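Local atomic coordinates of ATP:cob(I)alamin adenosyltransferase (Salmonella enterica subsp. enterica serovar Livingstone, PDB entry 5CX7), a protein that binds heme through its C-terminal domain and, as a whole enzyme, probably converts cob(I)alamin to adenosylcobalamin for propanediol degradation in a bacterial microcompartment. Residues E[22-27]-E[35-40]; E[29-34]-E[127-132]; E[118-123]-E[135-140]. One frame throughout, in Å; residues are numbered along the deposited sequence.

Contact 1 (E[22-27]-E[35-40]); sequences RAAVER and VVVSIV. With HEM (protoporphyrin IX containing Fe), chain B.
A24 and V37 meet methyl to methyl between helix 14-31 and the strand beside it: CB of A24 lies 3.8 Å from CG2 of V37, with CG1 of the same valine slightly farther off. The V37 fork is turned (chi1 -179°, CG1 opposite the backbone N) so that CB of A24 sits against both methyls. V25, one residue further along the helix, adds a looser touch, its CG2 standing 4.3 Å from CG2 of V37. No polar bond crosses here; the small alanine side chain allows a close approach of helix and strand, with the CA atoms of A24 and V37 7.1 Å apart.

The two branches of V25 serve different neighbours. While CG2 looks to the strand, CG1 of V25 rests 3.6 Å from the heme vinyl carbon CBC. R22, three residues earlier, runs out extended along the porphyrin and lays one guanidinium face over the ring methyl CMD, CZ of R22 being 3.4 Å from that carbon. The group is steadied from within the helix: NE of R22 gives a hydrogen bond of 2.8 Å to OE2 of E26, part of a salt bridge, with the carboxylate oxygen close to the guanidinium plane but approached from above its own. A weak bond from NH2 to the same oxygen adds to it. Further out, A24 also touches I133 and A137 of helix 127-139, and V25 touches W50. The outer side of the helix thus forms one wall of the heme pocket, while its inner side packs on the antiparallel sheet of this HbpS-like domain.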
ATOM      1  N   ARG E  22      10.787 -17.036 -26.514  1.00 17.55           N
ATOM      2  CA  ARG E  22      10.368 -17.350 -27.863  1.00 18.58           C
ATOM      3  C   ARG E  22       9.412 -18.501 -27.977  1.00 17.30           C
ATOM      4  O   ARG E  22       8.459 -18.398 -28.702  1.00 16.03           O
ATOM      5  CB  ARG E  22      11.592 -17.639 -28.650  1.00 19.54           C
ATOM      6  CG  ARG E  22      11.403 -17.842 -30.108  1.00 24.88           C
ATOM      7  CD  ARG E  22      12.702 -17.879 -30.928  1.00 28.62           C
ATOM      8  NE  ARG E  22      12.247 -18.202 -32.272  1.00 34.11           N
ATOM      9  CZ  ARG E  22      13.048 -18.515 -33.294  1.00 37.27           C
ATOM     10  NH1 ARG E  22      14.369 -18.496 -33.169  1.00 36.22           N
ATOM     11  NH2 ARG E  22      12.509 -18.857 -34.439  1.00 36.13           N
ATOM     12  N   ALA E  23       9.719 -19.632 -27.351  1.00 16.87           N
ATOM     13  CA  ALA E  23       8.850 -20.801 -27.431  1.00 15.64           C
ATOM     14  C   ALA E  23       7.500 -20.516 -26.803  1.00 17.35           C
ATOM     15  O   ALA E  23       6.484 -20.997 -27.321  1.00 13.24           O
ATOM     16  CB  ALA E  23       9.472 -21.993 -26.748  1.00 18.42           C
ATOM     17  N   ALA E  24       7.456 -19.737 -25.706  1.00 13.98           N
ATOM     18  CA  ALA E  24       6.175 -19.413 -25.104  1.00 13.37           C
ATOM     19  C   ALA E  24       5.360 -18.589 -26.068  1.00 12.90           C
ATOM     20  O   ALA E  24       4.169 -18.854 -26.295  1.00 12.41           O
ATOM     21  CB  ALA E  24       6.341 -18.651 -23.763  1.00 13.67           C
ATOM     22  N   VAL E  25       5.945 -17.552 -26.633  1.00 16.07           N
ATOM     23  CA  VAL E  25       5.223 -16.681 -27.565  1.00 16.21           C
ATOM     24  C   VAL E  25       4.761 -17.452 -28.812  1.00 18.89           C
ATOM     25  O   VAL E  25       3.613 -17.307 -29.267  1.00 20.47           O
ATOM     26  CB  VAL E  25       6.100 -15.491 -27.966  1.00 16.91           C
ATOM     27  CG1 VAL E  25       5.545 -14.704 -29.161  1.00 19.60           C
ATOM     28  CG2 VAL E  25       6.279 -14.533 -26.799  1.00 17.02           C
ATOM     29  N   GLU E  26       5.651 -18.283 -29.376  1.00 18.96           N
ATOM     30  CA  GLU E  26       5.278 -19.131 -30.530  1.00 21.56           C
ATOM     31  C   GLU E  26       4.058 -20.028 -30.218  1.00 19.89           C
ATOM     32  O   GLU E  26       3.138 -20.143 -31.025  1.00 21.23           O
ATOM     33  CB  GLU E  26       6.478 -19.961 -31.023  1.00 22.32           C
ATOM     34  CG  GLU E  26       7.463 -19.051 -31.770  1.00 27.73           C
ATOM     35  CD  GLU E  26       8.749 -19.756 -32.206  1.00 32.18           C
ATOM     36  OE1 GLU E  26       8.912 -20.975 -31.902  1.00 39.14           O
ATOM     37  OE2 GLU E  26       9.607 -19.083 -32.820  1.00 37.30           O
ATOM     38  N   ARG E  27       4.076 -20.691 -29.078  1.00 17.05           N
ATOM     39  CA  ARG E  27       2.976 -21.530 -28.685  1.00 18.30           C
ATOM     40  C   ARG E  27       1.673 -20.731 -28.478  1.00 20.23           C
ATOM     41  O   ARG E  27       0.588 -21.173 -28.913  1.00 15.89           O
ATOM     42  CB  ARG E  27       3.314 -22.335 -27.401  1.00 18.86           C
ATOM     43  CG  ARG E  27       2.250 -23.309 -26.955  1.00 19.71           C
ATOM     44  CD  ARG E  27       1.879 -24.256 -28.130  1.00 19.92           C
ATOM     45  NE  ARG E  27       0.896 -25.215 -27.685  1.00 16.09           N
ATOM     46  CZ  ARG E  27       0.103 -25.931 -28.494  1.00 19.86           C
ATOM     47  NH1 ARG E  27       0.184 -25.812 -29.817  1.00 16.37           N
ATOM     48  NH2 ARG E  27      -0.833 -26.767 -27.965  1.00 17.75           N
ATOM     49  N   VAL E  35      -0.636 -13.602 -24.616  1.00 14.41           N
ATOM     50  CA  VAL E  35      -0.249 -13.760 -23.223  1.00 12.88           C
ATOM     51  C   VAL E  35       0.828 -12.783 -22.817  1.00 12.41           C
ATOM     52  O   VAL E  35       1.488 -12.155 -23.646  1.00 14.54           O
ATOM     53  CB  VAL E  35       0.173 -15.211 -22.869  1.00 12.72           C
ATOM     54  CG1 VAL E  35      -0.979 -16.189 -23.133  1.00 13.03           C
ATOM     55  CG2 VAL E  35       1.441 -15.637 -23.625  1.00 12.57           C
ATOM     56  N   VAL E  36       1.020 -12.712 -21.486  1.00 11.84           N
ATOM     57  CA  VAL E  36       2.178 -12.187 -20.930  1.00 10.50           C
ATOM     58  C   VAL E  36       3.041 -13.359 -20.422  1.00 10.71           C
ATOM     59  O   VAL E  36       2.539 -14.286 -19.814  1.00 11.58           O
ATOM     60  CB  VAL E  36       1.867 -11.222 -19.714  1.00  9.86           C
ATOM     61  CG1 VAL E  36       3.156 -10.746 -19.029  1.00 10.54           C
ATOM     62  CG2 VAL E  36       1.062 -10.051 -20.149  1.00 11.18           C
ATOM     63  N   VAL E  37       4.343 -13.255 -20.678  1.00 11.65           N
ATOM     64  CA  VAL E  37       5.377 -14.247 -20.292  1.00 10.96           C
ATOM     65  C   VAL E  37       6.291 -13.610 -19.326  1.00 11.45           C
ATOM     66  O   VAL E  37       6.729 -12.477 -19.546  1.00 12.44           O
ATOM     67  CB  VAL E  37       6.287 -14.665 -21.497  1.00 11.58           C
ATOM     68  CG1 VAL E  37       7.307 -15.693 -21.100  1.00 12.47           C
ATOM     69  CG2 VAL E  37       5.441 -15.149 -22.651  1.00 11.85           C
ATOM     70  N   SER E  38       6.552 -14.282 -18.234  1.00 13.06           N
ATOM     71  CA  SER E  38       7.410 -13.743 -17.258  1.00 14.12           C
ATOM     72  C   SER E  38       8.342 -14.815 -16.754  1.00 12.50           C
ATOM     73  O   SER E  38       7.937 -15.931 -16.484  1.00 13.39           O
ATOM     74  CB  SER E  38       6.600 -13.146 -16.054  1.00 15.57           C
ATOM     75  OG  SER E  38       7.493 -12.823 -14.956  1.00 22.05           O
ATOM     76  N   ILE E  39       9.584 -14.440 -16.597  1.00 12.83           N
ATOM     77  CA  ILE E  39      10.625 -15.327 -16.045  1.00 12.54           C
ATOM     78  C   ILE E  39      11.243 -14.566 -14.855  1.00 12.83           C
ATOM     79  O   ILE E  39      11.670 -13.453 -15.003  1.00 10.02           O
ATOM     80  CB  ILE E  39      11.710 -15.690 -17.053  1.00 13.05           C
ATOM     81  CG1 ILE E  39      11.075 -16.325 -18.310  1.00 13.51           C
ATOM     82  CG2 ILE E  39      12.698 -16.662 -16.448  1.00 14.14           C
ATOM     83  CD1 ILE E  39      12.012 -16.489 -19.471  1.00 14.83           C
ATOM     84  N   VAL E  40      11.362 -15.288 -13.749  1.00 14.83           N
ATOM     85  CA  VAL E  40      12.118 -14.834 -12.589  1.00 16.54           C
ATOM     86  C   VAL E  40      13.302 -15.795 -12.335  1.00 15.84           C
ATOM     87  O   VAL E  40      13.311 -16.926 -12.798  1.00 17.52           O
ATOM     88  CB  VAL E  40      11.255 -14.685 -11.315  1.00 15.35           C
ATOM     89  CG1 VAL E  40      10.089 -13.751 -11.538  1.00 15.58           C
ATOM     90  CG2 VAL E  40      10.785 -16.030 -10.822  1.00 15.25           C
TER
HETATM   91  CHA HEM B 201      17.622 -13.496 -32.173  1.00 28.29           C
HETATM   92  CHB HEM B 201      17.780 -10.841 -28.095  1.00 29.16           C
HETATM   93  CHC HEM B 201      13.075 -11.834 -27.604  1.00 32.94           C
HETATM   94  CHD HEM B 201      12.906 -14.070 -31.858  1.00 29.78           C
HETATM   95  C1A HEM B 201      18.027 -12.756 -31.108  1.00 31.79           C
HETATM   96  C2A HEM B 201      19.367 -12.440 -30.844  1.00 36.34           C
HETATM   97  C3A HEM B 201      19.408 -11.700 -29.694  1.00 34.20           C
HETATM   98  C4A HEM B 201      18.106 -11.517 -29.236  1.00 32.70           C
HETATM   99  CMA HEM B 201      20.648 -11.157 -29.003  1.00 38.17           C
HETATM  100  CAA HEM B 201      20.589 -12.872 -31.646  1.00 39.91           C
HETATM  101  CBA HEM B 201      21.163 -14.105 -30.901  1.00 46.05           C
HETATM  102  CGA HEM B 201      21.775 -15.147 -31.805  1.00 53.78           C
HETATM  103  O1A HEM B 201      23.030 -15.206 -31.897  1.00 54.80           O
HETATM  104  O2A HEM B 201      21.027 -15.947 -32.428  1.00 58.80           O
HETATM  105  C1B HEM B 201      16.491 -10.858 -27.603  1.00 30.99           C
HETATM  106  C2B HEM B 201      16.117 -10.263 -26.397  1.00 31.82           C
HETATM  107  C3B HEM B 201      14.790 -10.535 -26.245  1.00 32.93           C
HETATM  108  C4B HEM B 201      14.361 -11.352 -27.406  1.00 30.07           C
HETATM  109  CMB HEM B 201      17.082  -9.480 -25.497  1.00 37.63           C
HETATM  110  CAB HEM B 201      14.016 -10.037 -25.092  1.00 37.44           C
HETATM  111  CBB HEM B 201      12.737 -10.190 -24.841  1.00 38.75           C
HETATM  112  C1C HEM B 201      12.605 -12.543 -28.696  1.00 34.72           C
HETATM  113  C2C HEM B 201      11.258 -12.988 -28.855  1.00 37.72           C
HETATM  114  C3C HEM B 201      11.222 -13.630 -30.104  1.00 36.17           C
HETATM  115  C4C HEM B 201      12.554 -13.555 -30.643  1.00 32.67           C
HETATM  116  CMC HEM B 201      10.095 -12.797 -27.866  1.00 32.09           C
HETATM  117  CAC HEM B 201      10.114 -14.306 -30.857  1.00 36.55           C
HETATM  118  CBC HEM B 201       8.864 -14.419 -30.482  1.00 42.94           C
HETATM  119  C1D HEM B 201      14.226 -14.063 -32.250  1.00 31.30           C
HETATM  120  C2D HEM B 201      14.539 -14.713 -33.526  1.00 32.75           C
HETATM  121  C3D HEM B 201      15.879 -14.591 -33.640  1.00 37.37           C
HETATM  122  C4D HEM B 201      16.330 -13.835 -32.437  1.00 27.75           C
HETATM  123  CMD HEM B 201      13.544 -15.360 -34.475  1.00 35.99           C
HETATM  124  CAD HEM B 201      16.723 -15.084 -34.821  1.00 47.46           C
HETATM  125  CBD HEM B 201      16.793 -16.606 -34.972  1.00 51.93           C
HETATM  126  CGD HEM B 201      18.157 -17.176 -34.648  1.00 62.70           C
HETATM  127  O1D HEM B 201      18.731 -17.975 -35.460  1.00 69.04           O
HETATM  128  O2D HEM B 201      18.692 -16.880 -33.549  1.00 68.31           O
HETATM  129  NA  HEM B 201      17.258 -12.198 -30.083  1.00 29.29           N
HETATM  130  NB  HEM B 201      15.443 -11.471 -28.151  1.00 31.88           N
HETATM  131  NC  HEM B 201      13.378 -12.945 -29.754  1.00 29.90           N
HETATM  132  ND  HEM B 201      15.325 -13.557 -31.619  1.00 31.14           N
HETATM  133 FE   HEM B 201      15.414 -12.567 -29.936  1.00 26.09          FE

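Contact 2 (E[29-34]-E[127-132]); sequences QQLQVP and VEQDMD
A Schellman motif closes helix 14-31, and the side chains on either side of its turn residue, Q32, face the first turns of helix 127-139. Q32 takes a positive phi of 57°, and one of the bonds back into the last turn runs from its N to O of Q29 at 3.0 Å; L31 before it and V33 after it both direct CB toward the other helix. L31 reaches across with CD1, which lies 3.9 Å from OD2 of D132 and 4.3 Å from the backbone O of Q129. The leucine and aspartate side chains cross obliquely, methyl beside carboxylate.

V33 meets the end of Q129. Its CG1 is 4.1 Å from OE1 of the glutamine, and CG2 is almost as near, so the amide oxygen faces the fork of the valine. That fork is set by a chi1 of 53°, which puts CG1 between the backbone N and the carbonyl carbon.

Neither polar end finds a hydrogen-bonding partner across the contact. OE1 of Q129 instead accepts from the backbone N of S126 just before the segment, and OD2 of D132 is held in a salt bridge by R27, a turn before L31 on the first helix. Apolar methyls therefore lie against oxygens that are engaged elsewhere: near the surface, the two helix ends are joined by van der Waals contact here, while the ionic link between the helices runs through R27.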
ATOM      1  N   GLN E  29       0.910 -17.923 -29.989  1.00 18.85           N
ATOM      2  CA  GLN E  29       0.489 -17.666 -31.382  1.00 23.53           C
ATOM      3  C   GLN E  29      -0.262 -18.872 -32.016  1.00 25.00           C
ATOM      4  O   GLN E  29      -1.287 -18.673 -32.650  1.00 22.71           O
ATOM      5  CB  GLN E  29       1.677 -17.283 -32.262  1.00 25.96           C
ATOM      6  CG  GLN E  29       2.198 -15.912 -31.947  1.00 28.95           C
ATOM      7  CD  GLN E  29       3.521 -15.593 -32.616  1.00 31.69           C
ATOM      8  OE1 GLN E  29       4.237 -16.473 -33.057  1.00 31.21           O
ATOM      9  NE2 GLN E  29       3.829 -14.342 -32.695  1.00 32.19           N
ATOM     10  N   GLN E  30       0.225 -20.099 -31.794  1.00 22.14           N
ATOM     11  CA  GLN E  30      -0.442 -21.270 -32.316  1.00 23.65           C
ATOM     12  C   GLN E  30      -1.829 -21.411 -31.734  1.00 24.68           C
ATOM     13  O   GLN E  30      -2.752 -21.839 -32.420  1.00 23.84           O
ATOM     14  CB  GLN E  30       0.339 -22.561 -32.010  1.00 26.78           C
ATOM     15  CG  GLN E  30       1.600 -22.707 -32.845  1.00 28.76           C
ATOM     16  CD  GLN E  30       2.579 -23.783 -32.359  1.00 28.26           C
ATOM     17  OE1 GLN E  30       2.342 -24.516 -31.405  1.00 22.02           O
ATOM     18  NE2 GLN E  30       3.792 -23.690 -32.882  1.00 34.97           N
ATOM     19  N   LEU E  31      -1.951 -21.095 -30.429  1.00 22.08           N
ATOM     20  CA  LEU E  31      -3.226 -21.194 -29.771  1.00 22.43           C
ATOM     21  C   LEU E  31      -4.120 -20.014 -30.068  1.00 22.25           C
ATOM     22  O   LEU E  31      -5.249 -20.036 -29.609  1.00 24.59           O
ATOM     23  CB  LEU E  31      -3.032 -21.388 -28.261  1.00 22.49           C
ATOM     24  CG  LEU E  31      -2.315 -22.666 -27.841  1.00 23.54           C
ATOM     25  CD1 LEU E  31      -2.189 -22.756 -26.341  1.00 25.47           C
ATOM     26  CD2 LEU E  31      -3.031 -23.918 -28.365  1.00 25.84           C
ATOM     27  N   GLN E  32      -3.576 -18.996 -30.714  1.00 17.93           N
ATOM     28  CA  GLN E  32      -4.251 -17.724 -30.975  1.00 22.23           C
ATOM     29  C   GLN E  32      -4.749 -17.009 -29.679  1.00 22.35           C
ATOM     30  O   GLN E  32      -5.891 -16.557 -29.618  1.00 16.58           O
ATOM     31  CB  GLN E  32      -5.420 -17.929 -31.927  1.00 24.30           C
ATOM     32  CG  GLN E  32      -4.921 -18.424 -33.276  1.00 26.82           C
ATOM     33  CD  GLN E  32      -6.010 -18.432 -34.343  1.00 30.46           C
ATOM     34  OE1 GLN E  32      -5.996 -17.564 -35.157  1.00 43.61           O
ATOM     35  NE2 GLN E  32      -6.890 -19.416 -34.377  1.00 34.26           N
ATOM     36  N   VAL E  33      -3.912 -17.015 -28.655  1.00 21.49           N
ATOM     37  CA  VAL E  33      -4.246 -16.310 -27.437  1.00 22.75           C
ATOM     38  C   VAL E  33      -3.039 -15.441 -27.053  1.00 20.78           C
ATOM     39  O   VAL E  33      -1.927 -15.927 -26.997  1.00 21.54           O
ATOM     40  CB  VAL E  33      -4.728 -17.229 -26.328  1.00 29.33           C
ATOM     41  CG1 VAL E  33      -3.765 -18.348 -26.061  1.00 32.06           C
ATOM     42  CG2 VAL E  33      -4.993 -16.442 -25.045  1.00 32.15           C
ATOM     43  N   PRO E  34      -3.254 -14.144 -26.940  1.00 16.87           N
ATOM     44  CA  PRO E  34      -2.159 -13.308 -26.484  1.00 16.01           C
ATOM     45  C   PRO E  34      -1.898 -13.411 -24.990  1.00 14.30           C
ATOM     46  O   PRO E  34      -2.839 -13.355 -24.209  1.00 15.41           O
ATOM     47  CB  PRO E  34      -2.631 -11.889 -26.842  1.00 17.14           C
ATOM     48  CG  PRO E  34      -4.099 -11.944 -26.901  1.00 16.76           C
ATOM     49  CD  PRO E  34      -4.503 -13.366 -27.164  1.00 17.85           C
ATOM     50  N   VAL E 127      -6.721 -21.162 -17.791  1.00 14.13           N
ATOM     51  CA  VAL E 127      -5.728 -21.769 -16.985  1.00 14.03           C
ATOM     52  C   VAL E 127      -5.013 -22.959 -17.751  1.00 14.76           C
ATOM     53  O   VAL E 127      -3.822 -23.046 -17.790  1.00 11.74           O
ATOM     54  CB  VAL E 127      -6.291 -22.259 -15.701  1.00 14.03           C
ATOM     55  CG1 VAL E 127      -5.238 -23.063 -14.956  1.00 15.71           C
ATOM     56  CG2 VAL E 127      -6.751 -21.042 -14.837  1.00 13.54           C
ATOM     57  N   GLU E 128      -5.803 -23.737 -18.459  1.00 14.09           N
ATOM     58  CA  GLU E 128      -5.257 -24.831 -19.288  1.00 16.70           C
ATOM     59  C   GLU E 128      -4.338 -24.318 -20.360  1.00 13.10           C
ATOM     60  O   GLU E 128      -3.315 -24.929 -20.659  1.00 14.46           O
ATOM     61  CB  GLU E 128      -6.405 -25.669 -19.883  1.00 19.05           C
ATOM     62  CG  GLU E 128      -7.231 -26.441 -18.856  1.00 25.97           C
ATOM     63  CD  GLU E 128      -8.318 -25.620 -18.132  1.00 28.59           C
ATOM     64  OE1 GLU E 128      -8.581 -24.419 -18.446  1.00 26.81           O
ATOM     65  OE2 GLU E 128      -8.854 -26.226 -17.188  1.00 38.54           O
ATOM     66  N   GLN E 129      -4.733 -23.274 -21.048  1.00 13.99           N
ATOM     67  CA  GLN E 129      -3.897 -22.710 -22.107  1.00 14.13           C
ATOM     68  C   GLN E 129      -2.592 -22.173 -21.562  1.00 15.65           C
ATOM     69  O   GLN E 129      -1.539 -22.361 -22.146  1.00 13.23           O
ATOM     70  CB  GLN E 129      -4.606 -21.627 -22.904  1.00 15.04           C
ATOM     71  CG  GLN E 129      -5.690 -22.137 -23.795  1.00 16.07           C
ATOM     72  CD  GLN E 129      -6.529 -21.016 -24.377  1.00 17.40           C
ATOM     73  OE1 GLN E 129      -6.779 -19.962 -23.747  1.00 18.15           O
ATOM     74  NE2 GLN E 129      -6.965 -21.211 -25.598  1.00 20.93           N
ATOM     75  N   ASP E 130      -2.664 -21.524 -20.396  1.00 13.83           N
ATOM     76  CA  ASP E 130      -1.500 -20.969 -19.777  1.00 13.42           C
ATOM     77  C   ASP E 130      -0.511 -22.058 -19.367  1.00 12.15           C
ATOM     78  O   ASP E 130       0.681 -21.919 -19.619  1.00 12.76           O
ATOM     79  CB  ASP E 130      -1.875 -20.165 -18.495  1.00 12.86           C
ATOM     80  CG  ASP E 130      -2.640 -18.916 -18.740  1.00 14.47           C
ATOM     81  OD1 ASP E 130      -2.680 -18.293 -19.836  1.00 13.99           O
ATOM     82  OD2 ASP E 130      -3.223 -18.377 -17.699  1.00 14.41           O
ATOM     83  N   MET E 131      -1.022 -23.169 -18.856  1.00 11.35           N
ATOM     84  CA  MET E 131      -0.212 -24.300 -18.532  1.00 11.98           C
ATOM     85  C   MET E 131       0.427 -24.902 -19.804  1.00 12.83           C
ATOM     86  O   MET E 131       1.565 -25.353 -19.771  1.00 12.26           O
ATOM     87  CB  MET E 131      -1.000 -25.336 -17.759  1.00 11.87           C
ATOM     88  CG  MET E 131      -1.369 -24.850 -16.306  1.00 12.25           C
ATOM     89  SD  MET E 131      -2.515 -25.886 -15.469  1.00 16.09           S
ATOM     90  CE  MET E 131      -1.436 -27.273 -15.159  1.00 16.37           C
ATOM     91  N   ASP E 132      -0.353 -25.080 -20.829  1.00 15.01           N
ATOM     92  CA  ASP E 132       0.143 -25.616 -22.120  1.00 14.72           C
ATOM     93  C   ASP E 132       1.273 -24.798 -22.641  1.00 17.30           C
ATOM     94  O   ASP E 132       2.350 -25.330 -23.006  1.00 18.37           O
ATOM     95  CB  ASP E 132      -1.032 -25.636 -23.093  1.00 15.22           C
ATOM     96  CG  ASP E 132      -0.665 -26.178 -24.528  1.00 16.36           C
ATOM     97  OD1 ASP E 132       0.478 -26.059 -24.947  1.00 16.34           O
ATOM     98  OD2 ASP E 132      -1.602 -26.497 -25.252  1.00 20.46           O
TER

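Contact 3 (E[118-123]-E[135-140]); sequences GGLGIS and QTAIAA
L120 and I138 lie side by side with their ends pointing opposite ways, the leucine projecting from strand 115-123 and the isoleucine reaching back from helix 127-139. A chi1 of 170° sends CG of L120 out from the strand, and chi2 (76°) then sets CD2 against the helix. There CD2 of L120 lies alongside the longer arm of I138, 3.8 Å from its CG1 and 3.9 Å from its CD1. The CB of I138 does not aim at the strand, but a chi1 of -73° brings CG1 to the leucine.

CB of A137, which points toward the strand, is 4.1 Å from the same CD2 of L120. One leucine methyl is therefore shared between two consecutive helix residues, with the alanine methyl and the isoleucine arm as its neighbours. Along the strand, L120 has a glycine on each side, G119 and G121, and I122 turns to the same face, where it packs on I133 and A134 of the helix and on A24 of helix 14-31.

All the groups that touch are saturated carbons, and all three residues are buried. No hydrogen bond joins these segments, so the contact rests on van der Waals contact and burial of hydrocarbon.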
ATOM      1  N   GLY E 118      14.917 -20.893 -11.361  1.00 13.03           N
ATOM      2  CA  GLY E 118      13.994 -19.858 -11.765  1.00 13.13           C
ATOM      3  C   GLY E 118      12.578 -20.338 -11.757  1.00 11.79           C
ATOM      4  O   GLY E 118      12.265 -21.425 -11.313  1.00 13.32           O
ATOM      5  N   GLY E 119      11.750 -19.461 -12.291  1.00 11.38           N
ATOM      6  CA  GLY E 119      10.336 -19.612 -12.376  1.00 11.80           C
ATOM      7  C   GLY E 119       9.829 -18.994 -13.649  1.00 11.28           C
ATOM      8  O   GLY E 119      10.315 -17.968 -14.115  1.00 13.39           O
ATOM      9  N   LEU E 120       8.864 -19.676 -14.240  1.00 12.68           N
ATOM     10  CA  LEU E 120       8.194 -19.177 -15.459  1.00 13.59           C
ATOM     11  C   LEU E 120       6.725 -19.014 -15.161  1.00 10.84           C
ATOM     12  O   LEU E 120       6.107 -19.906 -14.625  1.00 14.50           O
ATOM     13  CB  LEU E 120       8.398 -20.179 -16.623  1.00 13.07           C
ATOM     14  CG  LEU E 120       7.572 -19.939 -17.871  1.00 15.27           C
ATOM     15  CD1 LEU E 120       8.135 -18.802 -18.637  1.00 17.48           C
ATOM     16  CD2 LEU E 120       7.522 -21.198 -18.755  1.00 16.71           C
ATOM     17  N   GLY E 121       6.156 -17.930 -15.635  1.00 10.70           N
ATOM     18  CA  GLY E 121       4.750 -17.665 -15.506  1.00  9.94           C
ATOM     19  C   GLY E 121       4.088 -17.149 -16.754  1.00  9.53           C
ATOM     20  O   GLY E 121       4.640 -16.333 -17.478  1.00 11.52           O
ATOM     21  N   ILE E 122       2.911 -17.698 -17.036  1.00 10.46           N
ATOM     22  CA  ILE E 122       2.115 -17.347 -18.198  1.00 10.14           C
ATOM     23  C   ILE E 122       0.714 -16.986 -17.771  1.00 10.02           C
ATOM     24  O   ILE E 122       0.123 -17.682 -16.976  1.00 12.15           O
ATOM     25  CB  ILE E 122       1.940 -18.555 -19.189  1.00  9.77           C
ATOM     26  CG1 ILE E 122       3.331 -19.125 -19.618  1.00 10.63           C
ATOM     27  CG2 ILE E 122       1.136 -18.131 -20.384  1.00  9.65           C
ATOM     28  CD1 ILE E 122       4.209 -18.154 -20.440  1.00 12.30           C
ATOM     29  N   SER E 123       0.200 -15.900 -18.333  1.00 10.58           N
ATOM     30  CA  SER E 123      -1.146 -15.540 -18.116  1.00  9.85           C
ATOM     31  C   SER E 123      -1.708 -14.894 -19.344  1.00  9.43           C
ATOM     32  O   SER E 123      -1.032 -14.165 -20.072  1.00 10.05           O
ATOM     33  CB  SER E 123      -1.287 -14.528 -16.902  1.00  9.81           C
ATOM     34  OG  SER E 123      -2.680 -14.233 -16.698  1.00 10.44           O
ATOM     35  N   GLN E 135       4.359 -25.229 -20.320  1.00 15.98           N
ATOM     36  CA  GLN E 135       4.964 -26.562 -20.518  1.00 20.75           C
ATOM     37  C   GLN E 135       5.703 -26.681 -21.841  1.00 17.29           C
ATOM     38  O   GLN E 135       6.785 -27.242 -21.901  1.00 19.32           O
ATOM     39  CB  GLN E 135       3.912 -27.663 -20.436  1.00 19.55           C
ATOM     40  CG  GLN E 135       3.360 -27.903 -19.041  1.00 22.16           C
ATOM     41  CD  GLN E 135       1.967 -28.556 -19.098  1.00 25.86           C
ATOM     42  OE1 GLN E 135       1.546 -29.031 -20.120  1.00 30.54           O
ATOM     43  NE2 GLN E 135       1.255 -28.543 -17.985  1.00 25.42           N
ATOM     44  N   THR E 136       5.122 -26.131 -22.878  1.00 17.90           N
ATOM     45  CA  THR E 136       5.751 -26.114 -24.212  1.00 17.33           C
ATOM     46  C   THR E 136       7.061 -25.352 -24.159  1.00 18.07           C
ATOM     47  O   THR E 136       8.043 -25.780 -24.754  1.00 16.36           O
ATOM     48  CB  THR E 136       4.780 -25.500 -25.270  1.00 16.24           C
ATOM     49  OG1 THR E 136       3.575 -26.243 -25.272  1.00 16.82           O
ATOM     50  CG2 THR E 136       5.383 -25.516 -26.693  1.00 19.10           C
ATOM     51  N   ALA E 137       7.074 -24.185 -23.500  1.00 17.07           N
ATOM     52  CA  ALA E 137       8.257 -23.352 -23.444  1.00 15.15           C
ATOM     53  C   ALA E 137       9.339 -24.078 -22.675  1.00 16.55           C
ATOM     54  O   ALA E 137      10.495 -24.078 -23.110  1.00 17.56           O
ATOM     55  CB  ALA E 137       7.934 -22.035 -22.780  1.00 16.15           C
ATOM     56  N   ILE E 138       8.964 -24.730 -21.584  1.00 16.62           N
ATOM     57  CA  ILE E 138       9.900 -25.435 -20.752  1.00 18.53           C
ATOM     58  C   ILE E 138      10.553 -26.620 -21.490  1.00 19.61           C
ATOM     59  O   ILE E 138      11.747 -26.844 -21.365  1.00 19.96           O
ATOM     60  CB  ILE E 138       9.242 -25.881 -19.461  1.00 20.40           C
ATOM     61  CG1 ILE E 138       9.014 -24.637 -18.545  1.00 20.61           C
ATOM     62  CG2 ILE E 138      10.082 -26.893 -18.698  1.00 22.68           C
ATOM     63  CD1 ILE E 138       7.971 -24.879 -17.449  1.00 21.65           C
ATOM     64  N   ALA E 139       9.756 -27.319 -22.272  1.00 24.45           N
ATOM     65  CA  ALA E 139      10.250 -28.405 -23.134  1.00 24.46           C
ATOM     66  C   ALA E 139      11.266 -27.907 -24.161  1.00 25.96           C
ATOM     67  O   ALA E 139      12.070 -28.708 -24.613  1.00 28.43           O
ATOM     68  CB  ALA E 139       9.078 -29.132 -23.802  1.00 25.61           C
ATOM     69  N   ALA E 140      11.251 -26.622 -24.555  1.00 23.01           N
ATOM     70  CA  ALA E 140      12.206 -26.090 -25.528  1.00 22.39           C
ATOM     71  C   ALA E 140      13.623 -25.985 -24.979  1.00 23.74           C
ATOM     72  O   ALA E 140      14.550 -25.813 -25.739  1.00 21.42           O
ATOM     73  CB  ALA E 140      11.769 -24.728 -26.050  1.00 22.23           C
TER

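In the fold
All three contacts involve the pair of helices, 14-31 and 127-139, that packs against the antiparallel sheet. Contact 1 sets the first helix on strand 36-41, contact 3 sets the last helix on strand 115-123, and contact 2 joins the two helices at the end remote from contact 3. Centres of contacts 1 and 3 are about 7 Å apart, and their strands are neighbours in the sheet; contact 2 lies about 10 Å from contact 1 and 12 Å from contact 3. Contact 1 closes before contact 3 opens, whereas contact 2 alternates with both, bringing the chain's early and late parts together. The helix that lines the heme pocket thus packs against both the sheet and helix 127-139.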